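Local coordinates for G protein alpha subunit (PDB 4FID) that binds guanine nucleotides as the alpha subunit of a heterotrimeric G protein and probably hydrolyses GTP to relay signals from membrane receptors, at residues M67-K72 and V91-A96. Sequence-based numbering, arbitrary orientation.
Sequences MKYQPK and VGDVEA
Tyr-69 lies against Ala-96 on the outer side of the all-helical domain, the insertion that sets G-alpha subunits apart from small GTPases such as Ras. Residues 67-72 belong to the loop that follows helix 42-62, and 91-96 is one and a half turns of helix 90-99; the loop runs alongside the helix it leads into. The contact is small and sits at the surface, well away from the nucleotide site.

Its apolar part is a CH-pi contact. The methyl of Ala-96 stands over the centre of the Tyr-69 ring, with CB 3.5 Å from the ring centroid and only 10° off the normal. The ring gets there because CG of Tyr-69 is anti to the backbone N (chi1 -178°), which carries the phenol straight out from the loop to the helix. One turn back, CB of Asp-93 sits at the edge of the same ring, near its plane, but is modelled too close to the hydroxyl, leaving the detail there doubtful. Leu-97 of the same helix also touches Tyr-69 and Pro-71.

The polar part belongs to Asp-93, whose OD2 accepts a hydrogen bond from Ser-73 OG, just beyond the loop segment. The same oxygen lies 3.5 Å from Pro-71 CB. It also takes a weak, bent bond (129° at the hydrogen) from the backbone of Lys-72, with N 3.3 Å from Asp-93 OD2.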
HETATM    1  N   MSE A  67      20.130   2.823 -23.893  1.00 49.37           N
HETATM    2  CA  MSE A  67      19.655   4.179 -23.700  1.00 55.71           C
HETATM    3  C   MSE A  67      20.150   5.104 -24.804  1.00 55.94           C
HETATM    4  O   MSE A  67      21.299   5.012 -25.235  1.00 45.18           O
HETATM    5  CB  MSE A  67      20.194   4.708 -22.381  1.00 64.36           C
HETATM    6  CG  MSE A  67      19.260   4.580 -21.195  1.00 69.68           C
HETATM    7 SE   MSE A  67      20.150   5.318 -19.616  1.00102.01          SE
HETATM    8  CE  MSE A  67      20.650   3.632 -18.825  1.00 50.39           C
ATOM      9  N   LYS A  68      19.278   6.001 -25.252  1.00 62.70           N
ATOM     10  CA  LYS A  68      19.693   7.084 -26.126  1.00 67.35           C
ATOM     11  C   LYS A  68      20.295   8.183 -25.268  1.00 66.34           C
ATOM     12  O   LYS A  68      21.413   8.635 -25.510  1.00 68.46           O
ATOM     13  CB  LYS A  68      18.506   7.640 -26.916  1.00 69.31           C
ATOM     14  CG  LYS A  68      18.382   7.103 -28.329  1.00 73.26           C
ATOM     15  CD  LYS A  68      17.011   7.423 -28.917  1.00 80.84           C
ATOM     16  CE  LYS A  68      16.748   8.929 -28.973  1.00 85.26           C
ATOM     17  NZ  LYS A  68      15.286   9.249 -29.077  1.00 85.75           N
ATOM     18  N   TYR A  69      19.548   8.597 -24.250  1.00 59.94           N
ATOM     19  CA  TYR A  69      19.940   9.740 -23.434  1.00 56.18           C
ATOM     20  C   TYR A  69      21.081   9.418 -22.485  1.00 61.43           C
ATOM     21  O   TYR A  69      21.189   8.299 -21.986  1.00 65.02           O
ATOM     22  CB  TYR A  69      18.748  10.244 -22.638  1.00 52.42           C
ATOM     23  CG  TYR A  69      19.064  11.446 -21.806  1.00 54.79           C
ATOM     24  CD1 TYR A  69      19.180  12.706 -22.388  1.00 54.24           C
ATOM     25  CD2 TYR A  69      19.243  11.331 -20.433  1.00 57.54           C
ATOM     26  CE1 TYR A  69      19.476  13.822 -21.623  1.00 55.56           C
ATOM     27  CE2 TYR A  69      19.536  12.442 -19.660  1.00 58.12           C
ATOM     28  CZ  TYR A  69      19.651  13.685 -20.262  1.00 55.96           C
ATOM     29  OH  TYR A  69      19.948  14.783 -19.496  1.00 52.28           O
ATOM     30  N   GLN A  70      21.923  10.411 -22.227  1.00 61.64           N
ATOM     31  CA  GLN A  70      23.032  10.251 -21.294  1.00 59.48           C
ATOM     32  C   GLN A  70      23.030  11.377 -20.259  1.00 55.04           C
ATOM     33  O   GLN A  70      23.263  12.532 -20.599  1.00 49.63           O
ATOM     34  CB  GLN A  70      24.358  10.224 -22.049  1.00 64.56           C
ATOM     35  CG  GLN A  70      25.580  10.430 -21.165  1.00 70.66           C
ATOM     36  CD  GLN A  70      26.894  10.318 -21.931  1.00 74.48           C
ATOM     37  OE1 GLN A  70      26.914   9.982 -23.122  1.00 72.19           O
ATOM     38  NE2 GLN A  70      28.000  10.598 -21.244  1.00 73.98           N
ATOM     39  N   PRO A  71      22.765  11.032 -18.988  1.00 56.04           N
ATOM     40  CA  PRO A  71      22.663  11.971 -17.863  1.00 59.15           C
ATOM     41  C   PRO A  71      23.899  12.847 -17.720  1.00 65.13           C
ATOM     42  O   PRO A  71      25.016  12.361 -17.805  1.00 66.67           O
ATOM     43  CB  PRO A  71      22.550  11.052 -16.639  1.00 55.23           C
ATOM     44  CG  PRO A  71      22.056   9.763 -17.169  1.00 52.35           C
ATOM     45  CD  PRO A  71      22.592   9.635 -18.558  1.00 53.39           C
ATOM     46  N   LYS A  72      23.681  14.134 -17.488  1.00 74.74           N
ATOM     47  CA  LYS A  72      24.766  15.081 -17.278  1.00 79.99           C
ATOM     48  C   LYS A  72      25.048  15.272 -15.785  1.00 77.06           C
ATOM     49  O   LYS A  72      26.203  15.357 -15.366  1.00 83.36           O
ATOM     50  CB  LYS A  72      24.404  16.424 -17.923  1.00 84.56           C
ATOM     51  CG  LYS A  72      24.011  16.318 -19.392  1.00 88.81           C
ATOM     52  CD  LYS A  72      25.123  15.663 -20.212  1.00 94.90           C
ATOM     53  CE  LYS A  72      26.401  16.489 -20.172  1.00101.77           C
ATOM     54  NZ  LYS A  72      27.521  15.810 -20.874  1.00105.86           N
ATOM     55  N   VAL A  91      16.554  17.958 -12.547  1.00 48.15           N
ATOM     56  CA  VAL A  91      15.226  18.003 -13.153  1.00 48.46           C
ATOM     57  C   VAL A  91      15.251  17.597 -14.631  1.00 53.25           C
ATOM     58  O   VAL A  91      14.480  16.745 -15.073  1.00 53.84           O
ATOM     59  CB  VAL A  91      14.622  19.400 -13.063  1.00 47.76           C
ATOM     60  CG1 VAL A  91      13.190  19.366 -13.531  1.00 50.89           C
ATOM     61  CG2 VAL A  91      14.704  19.904 -11.649  1.00 52.84           C
ATOM     62  N   GLY A  92      16.148  18.214 -15.387  1.00 48.82           N
ATOM     63  CA  GLY A  92      16.135  18.073 -16.817  1.00 41.54           C
ATOM     64  C   GLY A  92      16.351  16.649 -17.247  1.00 48.69           C
ATOM     65  O   GLY A  92      15.659  16.150 -18.126  1.00 56.35           O
ATOM     66  N   ASP A  93      17.315  15.972 -16.642  1.00 45.80           N
ATOM     67  CA  ASP A  93      17.603  14.633 -17.122  1.00 41.21           C
ATOM     68  C   ASP A  93      16.722  13.544 -16.520  1.00 39.35           C
ATOM     69  O   ASP A  93      16.603  12.463 -17.086  1.00 36.98           O
ATOM     70  CB  ASP A  93      19.110  14.310 -17.146  1.00 50.75           C
ATOM     71  CG  ASP A  93      19.746  14.376 -15.805  1.00 57.02           C
ATOM     72  OD1 ASP A  93      19.034  14.751 -14.844  1.00 63.77           O
ATOM     73  OD2 ASP A  93      20.943  14.015 -15.722  1.00 50.71           O
ATOM     74  N   VAL A  94      16.059  13.841 -15.408  1.00 45.31           N
ATOM     75  CA  VAL A  94      14.959  12.989 -14.981  1.00 45.89           C
ATOM     76  C   VAL A  94      13.869  12.941 -16.063  1.00 46.11           C
ATOM     77  O   VAL A  94      13.354  11.863 -16.376  1.00 45.67           O
ATOM     78  CB  VAL A  94      14.361  13.403 -13.609  1.00 49.11           C
ATOM     79  CG1 VAL A  94      13.020  12.719 -13.372  1.00 45.21           C
ATOM     80  CG2 VAL A  94      15.333  13.086 -12.478  1.00 46.86           C
ATOM     81  N   GLU A  95      13.532  14.090 -16.654  1.00 45.84           N
ATOM     82  CA  GLU A  95      12.467  14.137 -17.672  1.00 48.18           C
ATOM     83  C   GLU A  95      12.863  13.457 -18.977  1.00 47.58           C
ATOM     84  O   GLU A  95      12.057  12.758 -19.591  1.00 53.76           O
ATOM     85  CB  GLU A  95      12.068  15.564 -17.990  1.00 52.02           C
ATOM     86  CG  GLU A  95      11.294  16.259 -16.927  1.00 65.67           C
ATOM     87  CD  GLU A  95      11.444  17.752 -17.052  1.00 85.28           C
ATOM     88  OE1 GLU A  95      12.363  18.186 -17.783  1.00 88.33           O
ATOM     89  OE2 GLU A  95      10.660  18.490 -16.422  1.00 97.29           O
ATOM     90  N   ALA A  96      14.098  13.697 -19.410  1.00 37.64           N
ATOM     91  CA  ALA A  96      14.658  13.016 -20.576  1.00 39.42           C
ATOM     92  C   ALA A  96      14.764  11.510 -20.336  1.00 41.49           C
ATOM     93  O   ALA A  96      14.364  10.714 -21.178  1.00 48.61           O
ATOM     94  CB  ALA A  96      16.029  13.595 -20.932  1.00 38.25           C
TER